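Long-range contacts in single-stranded DNA-binding protein (Thermoanaerobacter tengcongensis, PDB 4GS3), which probably binds single-stranded DNA through its N-terminal oligonucleotide/oligosaccharide-binding (OB) domain, the part of this primosome-related protein described here: residues A[12-17]-A[95-100]; A[17-22]-A[69-74]; A[34-39]-A[56-61]. All coordinates share one frame; numbering follows the deposited sequence.

All three contacts belong to one small OB-fold domain built from a curled mixed sheet, their centres about 12 to 13 Å apart. Interactions 1 and 2 both use strand 14-20 and share Val-17; interaction 2 pairs that strand with 71-82, the strand lying between it and 93-105 in the sheet, whereas interaction 1 reaches 93-105 itself mainly by side chains. Interaction 3 belongs to the hairpin of strands 33-43 and 49-57 and adjoins interaction 2 where strand 14-20 pairs with 33-43. Along the chain 3 is nested within 2, and 2 within 1: interaction 1 joins the first strand to the last, and the others fall between them in sequence, within a domain probably serving single-stranded DNA binding.

Interaction 1 (A[12-17]-A[95-100]); sequences NTVTLV and LTVFAR
Across the curled sheet of the OB fold, the start of strand 14-20 meets strand 93-105 through apolar side chains and one side-chain-to-backbone hydrogen bond, with strand 71-82 between them. The apolar part rests on Val-97, which meets Val-14 tip to tip: Val-97 CG1 lies 4.1 Å from Val-14 CB and equally near its CG1. CG1 of Val-97 stands anti to the backbone N (chi1 178°), which leaves CG2 as the branch that approaches Leu-16, 4.3 Å from its CD1. Leu-52 and Ile-54 of strand 49-57 add to this apolar cluster. The touching parts run about 95° apart, and Val-14 and Leu-16 bond through their backbones to Gly-76 and Ile-74 of the intervening strand. Nearer the N-terminus the contact becomes polar. The Arg-100 chain bends at chi3 (-76°), bringing the edge of its guanidinium to the Asn-12 carbonyl. NH1 also forms a salt bridge with Glu-75, whose OE1 is hydrogen-bonded by Thr-13 OG1 as well, so the carboxylate links both segments. Arg-100 NH1 donates to Asn-12 O at 2.9 Å, the oxygen close to the guanidinium plane and the donor in the carbonyl plane.

Interaction 2 (A[17-22]-A[69-74]); sequences VGKVFT and GTRVKI
Strands 14-20 and 71-82 pair antiparallel, Val-17/Lys-73 and Lys-19/Arg-71 being non-hydrogen-bonded pairs on either side of the hydrogen-bonded Gly-18/Val-72. Gly-18 N gives to Val-72 O (3.1 Å) and Val-72 N to Gly-18 O (2.9 Å), both nearly along the C=O axis. Val-20 N to Thr-70 O (2.8 Å) and Gly-69 N to Val-20 O (2.9 Å) continue the bonding just ahead of strand 71-82. CA-H...O contacts from Val-17 to Val-72 O, Lys-19 to Thr-70 O and Arg-71 to Gly-18 O give each oxygen a second donor. Among the side chains, Val-17 CG2 packs 3.9 Å from Lys-73 CG, while its CG1 borders the Arg-71 guanidinium obliquely. Turned opposite its backbone N (chi1 -168°), Arg-71 CG passes 3.5 Å from Gly-18 O. Val-20 and Thr-70 lie side by side. A water accepts from Lys-19 NZ and donates to Gly-69 O, each at 2.9 Å. Lys-19 NZ also forms a salt bridge with Glu-107 and Arg-71 NH1 bonds to Pro-106 O, both at the end of this fragment. Strands 33-43 and 93-105 flank the pair: Lys-19 bonds to Glu-41 and Arg-71 to Val-105 through the backbone, while Val-72 packs on Leu-40 and Ile-102.

Interaction 3 (A[34-39]-A[56-61]); sequences KFFNFI and ISNRLF
Ile-56 N donates to Phe-36 O at 2.8 Å, and Phe-36 N returns a bond to Ile-56 O at 2.9 Å, making an antiparallel hydrogen-bonded pair in the hairpin of strands 33-43 and 49-57. The first donor lies nearly in line with its carbonyl; the second is tilted 22° from the carbonyl plane. Two residues further on, Asn-58 N gives to Lys-34 O at 2.9 Å, extending the pairing just beyond strand 49-57. Between these bonds Phe-35 faces Ser-57 as a non-hydrogen-bonded pair. CE2 of the Phe-35 ring comes 3.7 Å from Ser-57 CB, an oblique approach. A chi1 of 173° carries the Ser-57 hydroxyl round to the carbonyl side, where OG accepts from Arg-59 N at 3.0 Å in an ST turn; Glu-33 is a second partner of this hydroxyl. Leu-60 N also bonds to Ser-57 O, so the chain turns sharply as it leaves the strand.

The turn brings Phe-61 back to the Phe-36 side of the hairpin. Its ring edge is directed at the face of Phe-36 in an offset edge-to-face pair, centroids 5.8 Å apart and planes at 79°. Asn-58 CB approaches the Phe-36 ring near CE1, whereas Ile-56 O lies at that ring's edge. The next aromatic residue on this side, Phe-38, turns its CE1 edge to Ile-56 CG2, 3.9 Å away. Leu-24 touches Phe-36, Phe-38 and Phe-61, while Ile-56 rests on Ala-99 and Ile-102 of strand 93-105. Paired backbone bonds thus fix the register of the hairpin and the Ser-57 hydroxyl braces the exit turn; Phe-61 and Asn-58 CB tie that turn to the Phe-36 ring, while Phe-38 and Ile-56, both buried, lead inward toward strand 93-105.

Interaction 1 (A[12-17]-A[95-100])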
ATOM      1  N   ASN A  12      -1.701   2.280  16.319  1.00 10.20           N
ATOM      2  CA  ASN A  12      -1.868   1.389  15.196  1.00  9.60           C
ATOM      3  C   ASN A  12      -0.991   1.959  14.095  1.00 10.09           C
ATOM      4  O   ASN A  12      -1.377   2.906  13.399  1.00 11.64           O
ATOM      5  CB  ASN A  12      -3.321   1.287  14.805  1.00  9.94           C
ATOM      6  CG  ASN A  12      -3.586   0.392  13.648  1.00 10.09           C
ATOM      7  OD1 ASN A  12      -2.657   0.056  12.883  1.00 10.95           O
ATOM      8  ND2 ASN A  12      -4.830  -0.023  13.500  1.00 10.81           N
ATOM      9  N   THR A  13       0.210   1.393  13.937  1.00 10.35           N
ATOM     10  CA  THR A  13       1.139   1.908  12.968  1.00 11.80           C
ATOM     11  C   THR A  13       1.847   0.712  12.327  1.00 10.62           C
ATOM     12  O   THR A  13       2.287  -0.197  12.992  1.00 13.47           O
ATOM     13  CB  THR A  13       2.133   2.888  13.578  1.00 15.61           C
ATOM     14  OG1 THR A  13       3.058   3.382  12.600  1.00 19.79           O
ATOM     15  CG2 THR A  13       2.936   2.217  14.696  1.00 21.13           C
ATOM     16  N   VAL A  14       1.998   0.825  11.029  1.00 10.51           N
ATOM     17  CA  VAL A  14       2.670  -0.163  10.201  1.00  9.76           C
ATOM     18  C   VAL A  14       3.697   0.567   9.346  1.00  9.97           C
ATOM     19  O   VAL A  14       3.360   1.562   8.714  1.00 12.20           O
ATOM     20  CB  VAL A  14       1.661  -0.856   9.242  1.00 11.57           C
ATOM     21  CG1 VAL A  14       2.409  -1.918   8.391  1.00 13.53           C
ATOM     22  CG2 VAL A  14       0.530  -1.490  10.035  1.00 12.67           C
ATOM     23  N   THR A  15       4.928   0.081   9.332  1.00  9.22           N
ATOM     24  CA  THR A  15       5.962   0.587   8.400  1.00  9.96           C
ATOM     25  C   THR A  15       6.435  -0.594   7.575  1.00  9.51           C
ATOM     26  O   THR A  15       6.819  -1.636   8.127  1.00 10.33           O
ATOM     27  CB  THR A  15       7.104   1.261   9.143  1.00 13.68           C
ATOM     28  OG1 THR A  15       6.593   2.361   9.897  1.00 19.36           O
ATOM     29  CG2 THR A  15       8.123   1.799   8.133  1.00 17.25           C
ATOM     30  N   LEU A  16       6.461  -0.402   6.252  1.00  9.44           N
ATOM     31  CA  LEU A  16       6.884  -1.434   5.306  1.00  9.29           C
ATOM     32  C   LEU A  16       7.834  -0.829   4.294  1.00  9.68           C
ATOM     33  O   LEU A  16       7.609   0.307   3.833  1.00 11.14           O
ATOM     34  CB  LEU A  16       5.689  -1.997   4.547  1.00 10.10           C
ATOM     35  CG  LEU A  16       4.579  -2.620   5.416  1.00 10.86           C
ATOM     36  CD1 LEU A  16       3.385  -2.931   4.556  1.00 12.48           C
ATOM     37  CD2 LEU A  16       5.050  -3.870   6.141  1.00 12.20           C
ATOM     38  N   VAL A  17       8.842  -1.587   3.891  1.00  9.04           N
ATOM     39  CA  VAL A  17       9.674  -1.239   2.738  1.00  9.29           C
ATOM     40  C   VAL A  17       9.641  -2.424   1.818  1.00  9.56           C
ATOM     41  O   VAL A  17      10.002  -3.542   2.204  1.00 10.75           O
ATOM     42  CB  VAL A  17      11.112  -0.911   3.143  1.00 10.85           C
ATOM     43  CG1 VAL A  17      11.890  -0.536   1.870  1.00 12.71           C
ATOM     44  CG2 VAL A  17      11.177   0.214   4.162  1.00 11.58           C
ATOM     45  N   LEU A  95      -8.690  -7.019   5.270  1.00 11.45           N
ATOM     46  CA  LEU A  95      -7.622  -6.304   5.952  1.00 10.90           C
ATOM     47  C   LEU A  95      -6.810  -5.555   4.936  1.00 10.92           C
ATOM     48  O   LEU A  95      -6.532  -6.042   3.812  1.00 12.37           O
ATOM     49  CB  LEU A  95      -6.689  -7.309   6.646  1.00 11.78           C
ATOM     50  CG  LEU A  95      -7.341  -7.989   7.830  1.00 13.10           C
ATOM     51  CD1 LEU A  95      -6.564  -9.199   8.257  1.00 15.06           C
ATOM     52  CD2 LEU A  95      -7.445  -7.033   9.000  1.00 17.26           C
ATOM     53  N   THR A  96      -6.357  -4.364   5.317  1.00 10.69           N
ATOM     54  CA  THR A  96      -5.462  -3.599   4.471  1.00 10.43           C
ATOM     55  C   THR A  96      -4.581  -2.718   5.303  1.00  9.52           C
ATOM     56  O   THR A  96      -4.988  -2.285   6.402  1.00 11.28           O
ATOM     57  CB  THR A  96      -6.289  -2.795   3.417  1.00 11.56           C
ATOM     58  OG1 THR A  96      -5.350  -2.418   2.394  1.00 13.23           O
ATOM     59  CG2 THR A  96      -6.985  -1.592   4.026  1.00 13.43           C
ATOM     60  N   VAL A  97      -3.424  -2.372   4.770  1.00  9.42           N
ATOM     61  CA  VAL A  97      -2.594  -1.314   5.315  1.00  9.59           C
ATOM     62  C   VAL A  97      -3.053  -0.057   4.602  1.00 10.03           C
ATOM     63  O   VAL A  97      -2.782   0.126   3.406  1.00 11.06           O
ATOM     64  CB  VAL A  97      -1.120  -1.594   5.127  1.00 10.36           C
ATOM     65  CG1 VAL A  97      -0.314  -0.398   5.689  1.00 11.80           C
ATOM     66  CG2 VAL A  97      -0.691  -2.899   5.765  1.00 11.60           C
ATOM     67  N   PHE A  98      -3.725   0.821   5.322  1.00 10.31           N
ATOM     68  CA  PHE A  98      -4.243   2.060   4.794  1.00 10.42           C
ATOM     69  C   PHE A  98      -3.133   3.087   4.896  1.00 10.87           C
ATOM     70  O   PHE A  98      -2.742   3.514   5.978  1.00 11.95           O
ATOM     71  CB  PHE A  98      -5.483   2.484   5.576  1.00 12.06           C
ATOM     72  CG  PHE A  98      -6.241   3.615   4.954  1.00 14.11           C
ATOM     73  CD1 PHE A  98      -7.178   3.373   3.962  1.00 16.24           C
ATOM     74  CD2 PHE A  98      -6.049   4.891   5.372  1.00 18.81           C
ATOM     75  CE1 PHE A  98      -7.911   4.385   3.410  1.00 19.65           C
ATOM     76  CE2 PHE A  98      -6.772   5.945   4.812  1.00 21.24           C
ATOM     77  CZ  PHE A  98      -7.699   5.685   3.818  1.00 22.01           C
ATOM     78  N   ALA A  99      -2.585   3.493   3.728  1.00 10.92           N
ATOM     79  CA  ALA A  99      -1.402   4.297   3.704  1.00 11.17           C
ATOM     80  C   ALA A  99      -1.692   5.714   4.185  1.00 11.38           C
ATOM     81  O   ALA A  99      -2.669   6.322   3.819  1.00 13.40           O
ATOM     82  CB  ALA A  99      -0.822   4.330   2.280  1.00 13.41           C
ATOM     83  N   ARG A 100      -0.768   6.199   5.007  1.00 11.62           N
ATOM     84  CA  ARG A 100      -0.731   7.604   5.406  1.00 12.42           C
ATOM     85  C   ARG A 100       0.427   8.321   4.738  1.00 12.34           C
ATOM     86  O   ARG A 100       0.334   9.554   4.550  1.00 15.53           O
ATOM     87  CB  ARG A 100      -0.633   7.697   6.941  1.00 15.26           C
ATOM     88  CG  ARG A 100      -1.963   7.305   7.516  1.00 19.25           C
ATOM     89  CD  ARG A 100      -1.927   7.591   9.004  1.00 22.60           C
ATOM     90  NE  ARG A 100      -1.139   6.560   9.769  1.00 21.69           N
ATOM     91  CZ  ARG A 100      -1.554   5.898  10.845  1.00 18.32           C
ATOM     92  NH1 ARG A 100      -0.769   5.030  11.453  1.00 19.61           N
ATOM     93  NH2 ARG A 100      -2.760   6.093  11.365  1.00 20.86           N
TER

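Interaction 2 (A[17-22]-A[69-74])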
ATOM      1  N   VAL A  17       8.842  -1.587   3.891  1.00  9.04           N
ATOM      2  CA  VAL A  17       9.674  -1.239   2.738  1.00  9.29           C
ATOM      3  C   VAL A  17       9.641  -2.424   1.818  1.00  9.56           C
ATOM      4  O   VAL A  17      10.002  -3.542   2.204  1.00 10.75           O
ATOM      5  CB  VAL A  17      11.112  -0.911   3.143  1.00 10.85           C
ATOM      6  CG1 VAL A  17      11.890  -0.536   1.870  1.00 12.71           C
ATOM      7  CG2 VAL A  17      11.177   0.214   4.162  1.00 11.58           C
ATOM      8  N   GLY A  18       9.196  -2.233   0.584  1.00  9.87           N
ATOM      9  CA  GLY A  18       9.146  -3.327  -0.367  1.00 10.37           C
ATOM     10  C   GLY A  18       8.794  -2.843  -1.759  1.00 10.43           C
ATOM     11  O   GLY A  18       8.920  -1.638  -2.056  1.00 11.47           O
ATOM     12  N   LYS A  19       8.397  -3.770  -2.610  1.00 10.71           N
ATOM     13  CA  LYS A  19       8.151  -3.469  -4.005  1.00 11.46           C
ATOM     14  C   LYS A  19       6.705  -3.693  -4.367  1.00 10.57           C
ATOM     15  O   LYS A  19       6.053  -4.645  -3.935  1.00 10.96           O
ATOM     16  CB  LYS A  19       9.023  -4.348  -4.921  1.00 15.32           C
ATOM     17  CG  LYS A  19      10.490  -3.873  -4.888  1.00 18.00           C
ATOM     18  CD  LYS A  19      11.411  -4.602  -5.778  1.00 22.78           C
ATOM     19  CE  LYS A  19      12.874  -4.233  -5.534  1.00 29.87           C
ATOM     20  NZ  LYS A  19      13.625  -4.734  -6.720  1.00 42.91           N
ATOM     21  N   VAL A  20       6.161  -2.810  -5.202  1.00 10.59           N
ATOM     22  CA  VAL A  20       4.829  -2.977  -5.743  1.00 10.94           C
ATOM     23  C   VAL A  20       4.812  -4.279  -6.510  1.00 10.59           C
ATOM     24  O   VAL A  20       5.606  -4.433  -7.471  1.00 12.73           O
ATOM     25  CB  VAL A  20       4.435  -1.770  -6.623  1.00 11.45           C
ATOM     26  CG1 VAL A  20       3.060  -1.994  -7.274  1.00 12.97           C
ATOM     27  CG2 VAL A  20       4.469  -0.458  -5.825  1.00 12.12           C
ATOM     28  N   PHE A  21       3.951  -5.195  -6.145  1.00 10.85           N
ATOM     29  CA  PHE A  21       3.931  -6.562  -6.688  1.00 11.08           C
ATOM     30  C   PHE A  21       2.793  -6.794  -7.634  1.00 11.38           C
ATOM     31  O   PHE A  21       2.905  -7.516  -8.622  1.00 12.41           O
ATOM     32  CB  PHE A  21       3.917  -7.534  -5.524  1.00 11.56           C
ATOM     33  CG  PHE A  21       4.149  -8.994  -5.922  1.00 11.78           C
ATOM     34  CD1 PHE A  21       5.373  -9.382  -6.439  1.00 13.43           C
ATOM     35  CD2 PHE A  21       3.138  -9.923  -5.752  1.00 11.74           C
ATOM     36  CE1 PHE A  21       5.555 -10.742  -6.760  1.00 14.75           C
ATOM     37  CE2 PHE A  21       3.357 -11.238  -6.084  1.00 12.90           C
ATOM     38  CZ  PHE A  21       4.549 -11.638  -6.598  1.00 14.15           C
ATOM     39  N   THR A  22       1.632  -6.224  -7.344  1.00 13.30           N
ATOM     40  CA  THR A  22       0.502  -6.219  -8.248  1.00 13.04           C
ATOM     41  C   THR A  22       0.140  -4.741  -8.497  1.00 13.03           C
ATOM     42  O   THR A  22       0.442  -3.882  -7.685  1.00 14.24           O
ATOM     43  CB  THR A  22      -0.695  -6.976  -7.678  1.00 13.00           C
ATOM     44  OG1 THR A  22      -1.233  -6.243  -6.556  1.00 13.79           O
ATOM     45  CG2 THR A  22      -0.361  -8.396  -7.268  1.00 14.37           C
ATOM     46  N   GLY A  69       7.040  -3.150  -9.578  1.00 14.64           N
ATOM     47  CA  GLY A  69       8.445  -3.116  -9.435  1.00 14.93           C
ATOM     48  C   GLY A  69       8.975  -1.886  -8.718  1.00 14.13           C
ATOM     49  O   GLY A  69      10.105  -1.881  -8.319  1.00 16.84           O
ATOM     50  N   THR A  70       8.127  -0.872  -8.556  1.00 13.53           N
ATOM     51  CA  THR A  70       8.549   0.338  -7.830  1.00 13.06           C
ATOM     52  C   THR A  70       8.817  -0.013  -6.374  1.00 11.74           C
ATOM     53  O   THR A  70       8.012  -0.714  -5.749  1.00 12.14           O
ATOM     54  CB  THR A  70       7.423   1.403  -7.900  1.00 13.26           C
ATOM     55  OG1 THR A  70       7.139   1.708  -9.250  1.00 15.83           O
ATOM     56  CG2 THR A  70       7.765   2.686  -7.168  1.00 14.94           C
ATOM     57  N   ARG A  71       9.911   0.498  -5.818  1.00 12.13           N
ATOM     58  CA  ARG A  71      10.244   0.274  -4.413  1.00 11.19           C
ATOM     59  C   ARG A  71       9.757   1.477  -3.614  1.00 10.51           C
ATOM     60  O   ARG A  71       9.968   2.610  -4.012  1.00 10.77           O
ATOM     61  CB  ARG A  71      11.744   0.101  -4.266  1.00 12.37           C
ATOM     62  CG  ARG A  71      12.122  -0.420  -2.915  1.00 12.81           C
ATOM     63  CD  ARG A  71      13.613  -0.573  -2.870  1.00 15.75           C
ATOM     64  NE  ARG A  71      14.038  -1.198  -1.649  1.00 15.86           N
ATOM     65  CZ  ARG A  71      15.188  -0.943  -1.030  1.00 16.18           C
ATOM     66  NH1 ARG A  71      16.055  -0.027  -1.428  1.00 18.33           N
ATOM     67  NH2 ARG A  71      15.458  -1.645   0.045  1.00 19.16           N
ATOM     68  N   VAL A  72       9.143   1.188  -2.467  1.00 10.46           N
ATOM     69  CA  VAL A  72       8.506   2.216  -1.659  1.00  9.97           C
ATOM     70  C   VAL A  72       8.731   1.917  -0.180  1.00 10.07           C
ATOM     71  O   VAL A  72       8.886   0.782   0.243  1.00 11.53           O
ATOM     72  CB  VAL A  72       7.011   2.328  -1.950  1.00 11.60           C
ATOM     73  CG1 VAL A  72       6.737   2.757  -3.354  1.00 14.15           C
ATOM     74  CG2 VAL A  72       6.266   1.026  -1.658  1.00 13.04           C
ATOM     75  N   LYS A  73       8.684   3.002   0.588  1.00  9.99           N
ATOM     76  CA  LYS A  73       8.482   2.931   2.034  1.00  9.76           C
ATOM     77  C   LYS A  73       7.084   3.458   2.312  1.00 10.07           C
ATOM     78  O   LYS A  73       6.736   4.573   1.868  1.00 11.61           O
ATOM     79  CB  LYS A  73       9.504   3.735   2.796  1.00 10.98           C
ATOM     80  CG  LYS A  73       9.338   3.687   4.295  1.00 11.90           C
ATOM     81  CD  LYS A  73      10.413   4.427   5.031  1.00 15.79           C
ATOM     82  CE  LYS A  73      10.291   4.338   6.503  1.00 15.32           C
ATOM     83  NZ  LYS A  73      11.258   5.188   7.255  1.00 19.54           N
ATOM     84  N   ILE A  74       6.281   2.701   3.051  1.00  9.93           N
ATOM     85  CA  ILE A  74       4.935   3.047   3.403  1.00 10.34           C
ATOM     86  C   ILE A  74       4.791   3.097   4.899  1.00 10.48           C
ATOM     87  O   ILE A  74       5.282   2.185   5.596  1.00 12.15           O
ATOM     88  CB  ILE A  74       3.916   2.045   2.844  1.00 11.81           C
ATOM     89  CG1 ILE A  74       3.974   2.086   1.302  1.00 15.22           C
ATOM     90  CG2 ILE A  74       2.514   2.239   3.325  1.00 14.68           C
ATOM     91  CD1 ILE A  74       3.258   0.985   0.627  1.00 16.98           C
TER
HETATM   92  O   HOH W   1      12.071  -3.960  -9.016  0.50 34.70           O

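Interaction 3 (A[34-39]-A[56-61])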
ATOM      1  N   LYS A  34     -10.600   8.992  -5.088  1.00 18.34           N
ATOM      2  CA  LYS A  34     -10.317   7.679  -5.668  1.00 18.23           C
ATOM      3  C   LYS A  34      -9.313   6.924  -4.776  1.00 16.93           C
ATOM      4  O   LYS A  34      -8.276   7.474  -4.385  1.00 19.05           O
ATOM      5  CB  LYS A  34      -9.754   7.798  -7.070  1.00 21.36           C
ATOM      6  CG  LYS A  34     -10.640   8.530  -8.077  1.00 27.24           C
ATOM      7  CD  LYS A  34      -9.856   8.812  -9.363  1.00 34.64           C
ATOM      8  CE  LYS A  34     -10.741   9.057 -10.585  1.00 38.94           C
ATOM      9  NZ  LYS A  34     -11.422  10.384 -10.503  1.00 44.71           N
ATOM     10  N   PHE A  35      -9.625   5.679  -4.471  1.00 16.55           N
ATOM     11  CA  PHE A  35      -8.801   4.775  -3.733  1.00 15.48           C
ATOM     12  C   PHE A  35      -8.416   3.579  -4.619  1.00 15.33           C
ATOM     13  O   PHE A  35      -9.194   3.089  -5.442  1.00 20.14           O
ATOM     14  CB  PHE A  35      -9.471   4.309  -2.420  1.00 18.74           C
ATOM     15  CG  PHE A  35      -9.580   5.439  -1.409  1.00 19.48           C
ATOM     16  CD1 PHE A  35     -10.632   6.350  -1.535  1.00 22.88           C
ATOM     17  CD2 PHE A  35      -8.644   5.576  -0.400  1.00 21.00           C
ATOM     18  CE1 PHE A  35     -10.737   7.379  -0.627  1.00 26.49           C
ATOM     19  CE2 PHE A  35      -8.775   6.624   0.487  1.00 23.89           C
ATOM     20  CZ  PHE A  35      -9.794   7.532   0.362  1.00 27.61           C
ATOM     21  N   PHE A  36      -7.202   3.114  -4.346  1.00 14.01           N
ATOM     22  CA  PHE A  36      -6.605   2.017  -5.067  1.00 13.65           C
ATOM     23  C   PHE A  36      -6.056   0.979  -4.075  1.00 13.10           C
ATOM     24  O   PHE A  36      -5.569   1.354  -3.009  1.00 15.25           O
ATOM     25  CB  PHE A  36      -5.462   2.500  -5.909  1.00 14.65           C
ATOM     26  CG  PHE A  36      -5.905   3.484  -6.974  1.00 16.09           C
ATOM     27  CD1 PHE A  36      -6.085   4.815  -6.626  1.00 18.27           C
ATOM     28  CD2 PHE A  36      -6.161   3.069  -8.231  1.00 17.72           C
ATOM     29  CE1 PHE A  36      -6.512   5.718  -7.564  1.00 22.48           C
ATOM     30  CE2 PHE A  36      -6.558   3.996  -9.209  1.00 23.29           C
ATOM     31  CZ  PHE A  36      -6.735   5.301  -8.861  1.00 24.62           C
ATOM     32  N   ASN A  37      -6.121  -0.264  -4.452  1.00 12.85           N
ATOM     33  CA  ASN A  37      -5.517  -1.349  -3.710  1.00 12.69           C
ATOM     34  C   ASN A  37      -4.361  -1.930  -4.505  1.00 11.56           C
ATOM     35  O   ASN A  37      -4.417  -1.981  -5.739  1.00 13.92           O
ATOM     36  CB  ASN A  37      -6.555  -2.485  -3.556  1.00 15.42           C
ATOM     37  CG  ASN A  37      -7.719  -2.149  -2.672  1.00 16.56           C
ATOM     38  OD1 ASN A  37      -7.596  -1.546  -1.611  1.00 20.43           O
ATOM     39  ND2 ASN A  37      -8.893  -2.572  -3.093  1.00 22.43           N
ATOM     40  N   PHE A  38      -3.327  -2.425  -3.823  1.00 10.75           N
ATOM     41  CA  PHE A  38      -2.259  -3.144  -4.477  1.00 10.57           C
ATOM     42  C   PHE A  38      -1.584  -4.038  -3.439  1.00  9.74           C
ATOM     43  O   PHE A  38      -1.736  -3.833  -2.242  1.00 11.18           O
ATOM     44  CB  PHE A  38      -1.253  -2.230  -5.160  1.00 11.48           C
ATOM     45  CG  PHE A  38      -0.431  -1.365  -4.269  1.00 11.46           C
ATOM     46  CD1 PHE A  38      -0.904  -0.149  -3.809  1.00 12.86           C
ATOM     47  CD2 PHE A  38       0.841  -1.748  -3.895  1.00 11.94           C
ATOM     48  CE1 PHE A  38      -0.135   0.685  -3.039  1.00 13.70           C
ATOM     49  CE2 PHE A  38       1.627  -0.918  -3.116  1.00 12.92           C
ATOM     50  CZ  PHE A  38       1.130   0.303  -2.707  1.00 14.09           C
ATOM     51  N   ILE A  39      -0.781  -4.992  -3.910  1.00  9.86           N
ATOM     52  CA  ILE A  39       0.005  -5.841  -3.042  1.00  9.28           C
ATOM     53  C   ILE A  39       1.457  -5.415  -3.054  1.00  9.20           C
ATOM     54  O   ILE A  39       2.024  -5.147  -4.117  1.00 10.14           O
ATOM     55  CB  ILE A  39      -0.108  -7.304  -3.529  1.00 10.21           C
ATOM     56  CG1 ILE A  39      -1.574  -7.765  -3.533  1.00 11.33           C
ATOM     57  CG2 ILE A  39       0.792  -8.239  -2.708  1.00 11.16           C
ATOM     58  CD1 ILE A  39      -2.293  -7.634  -2.221  1.00 13.40           C
ATOM     59  N   ILE A  56      -4.473   2.928  -0.904  1.00 11.86           N
ATOM     60  CA  ILE A  56      -3.969   4.264  -0.963  1.00 12.46           C
ATOM     61  C   ILE A  56      -4.903   5.163  -1.737  1.00 12.70           C
ATOM     62  O   ILE A  56      -5.470   4.801  -2.775  1.00 14.91           O
ATOM     63  CB  ILE A  56      -2.557   4.222  -1.587  1.00 15.28           C
ATOM     64  CG1 ILE A  56      -1.883   5.578  -1.465  1.00 16.78           C
ATOM     65  CG2 ILE A  56      -2.551   3.723  -3.041  1.00 17.57           C
ATOM     66  CD1 ILE A  56      -0.349   5.467  -1.544  1.00 19.92           C
ATOM     67  N   SER A  57      -5.041   6.386  -1.227  1.00 13.78           N
ATOM     68  CA  SER A  57      -5.751   7.462  -1.888  1.00 15.85           C
ATOM     69  C   SER A  57      -4.899   8.062  -2.995  1.00 16.01           C
ATOM     70  O   SER A  57      -3.704   8.228  -2.837  1.00 17.23           O
ATOM     71  CB  SER A  57      -6.018   8.583  -0.911  1.00 19.23           C
ATOM     72  OG  SER A  57      -6.564   9.690  -1.605  1.00 21.43           O
ATOM     73  N   ASN A  58      -5.535   8.442  -4.092  1.00 19.03           N
ATOM     74  CA  ASN A  58      -4.700   9.098  -5.105  1.00 26.09           C
ATOM     75  C   ASN A  58      -4.283  10.486  -4.642  1.00 25.54           C
ATOM     76  O   ASN A  58      -3.368  10.981  -5.270  1.00 31.64           O
ATOM     77  CB  ASN A  58      -5.299   9.181  -6.488  1.00 33.04           C
ATOM     78  CG  ASN A  58      -6.485  10.082  -6.595  1.00 35.28           C
ATOM     79  OD1 ASN A  58      -7.092  10.397  -5.582  1.00 37.87           O
ATOM     80  ND2 ASN A  58      -6.823  10.474  -7.791  1.00 47.62           N
ATOM     81  N   ARG A  59      -4.776  11.013  -3.559  1.00 23.78           N
ATOM     82  CA  ARG A  59      -4.150  12.214  -2.988  1.00 25.67           C
ATOM     83  C   ARG A  59      -2.711  11.990  -2.583  1.00 24.78           C
ATOM     84  O   ARG A  59      -1.953  12.917  -2.540  1.00 29.89           O
ATOM     85  CB  ARG A  59      -4.840  12.712  -1.717  1.00 31.02           C
ATOM     86  CG  ARG A  59      -6.322  12.636  -1.670  1.00 37.45           C
ATOM     87  CD  ARG A  59      -6.977  13.650  -0.766  1.00 38.15           C
ATOM     88  NE  ARG A  59      -7.579  14.538  -1.721  1.00 44.25           N
ATOM     89  CZ  ARG A  59      -7.087  15.723  -2.068  1.00 45.60           C
ATOM     90  NH1 ARG A  59      -7.656  16.387  -3.055  1.00 39.00           N
ATOM     91  NH2 ARG A  59      -6.012  16.205  -1.451  1.00 51.98           N
ATOM     92  N   LEU A  60      -2.341  10.778  -2.191  1.00 20.02           N
ATOM     93  CA  LEU A  60      -1.007  10.619  -1.615  1.00 22.40           C
ATOM     94  C   LEU A  60       0.160  10.309  -2.493  1.00 26.91           C
ATOM     95  O   LEU A  60       1.317  10.217  -2.066  1.00 32.49           O
ATOM     96  CB  LEU A  60      -1.046   9.369  -0.703  1.00 24.51           C
ATOM     97  CG  LEU A  60      -1.570   9.665   0.670  1.00 28.15           C
ATOM     98  CD1 LEU A  60      -1.476   8.352   1.453  1.00 35.49           C
ATOM     99  CD2 LEU A  60      -0.847  10.753   1.449  1.00 31.25           C
ATOM    100  N   PHE A  61      -0.240  10.009  -3.730  1.00 30.41           N
ATOM    101  CA  PHE A  61       0.883   9.585  -4.612  1.00 34.40           C
ATOM    102  C   PHE A  61       0.830  10.477  -5.834  1.00 37.81           C
ATOM    103  O   PHE A  61       1.434  10.160  -6.871  1.00 37.99           O
ATOM    104  CB  PHE A  61       0.879   8.099  -4.886  1.00 35.08           C
ATOM    105  CG  PHE A  61      -0.261   7.493  -5.692  1.00 36.38           C
ATOM    106  CD1 PHE A  61      -1.433   7.028  -5.097  1.00 33.56           C
ATOM    107  CD2 PHE A  61      -0.144   7.393  -7.079  1.00 38.24           C
ATOM    108  CE1 PHE A  61      -2.458   6.461  -5.829  1.00 34.42           C
ATOM    109  CE2 PHE A  61      -1.175   6.837  -7.813  1.00 37.87           C
ATOM    110  CZ  PHE A  61      -2.345   6.424  -7.211  1.00 36.62           C
TER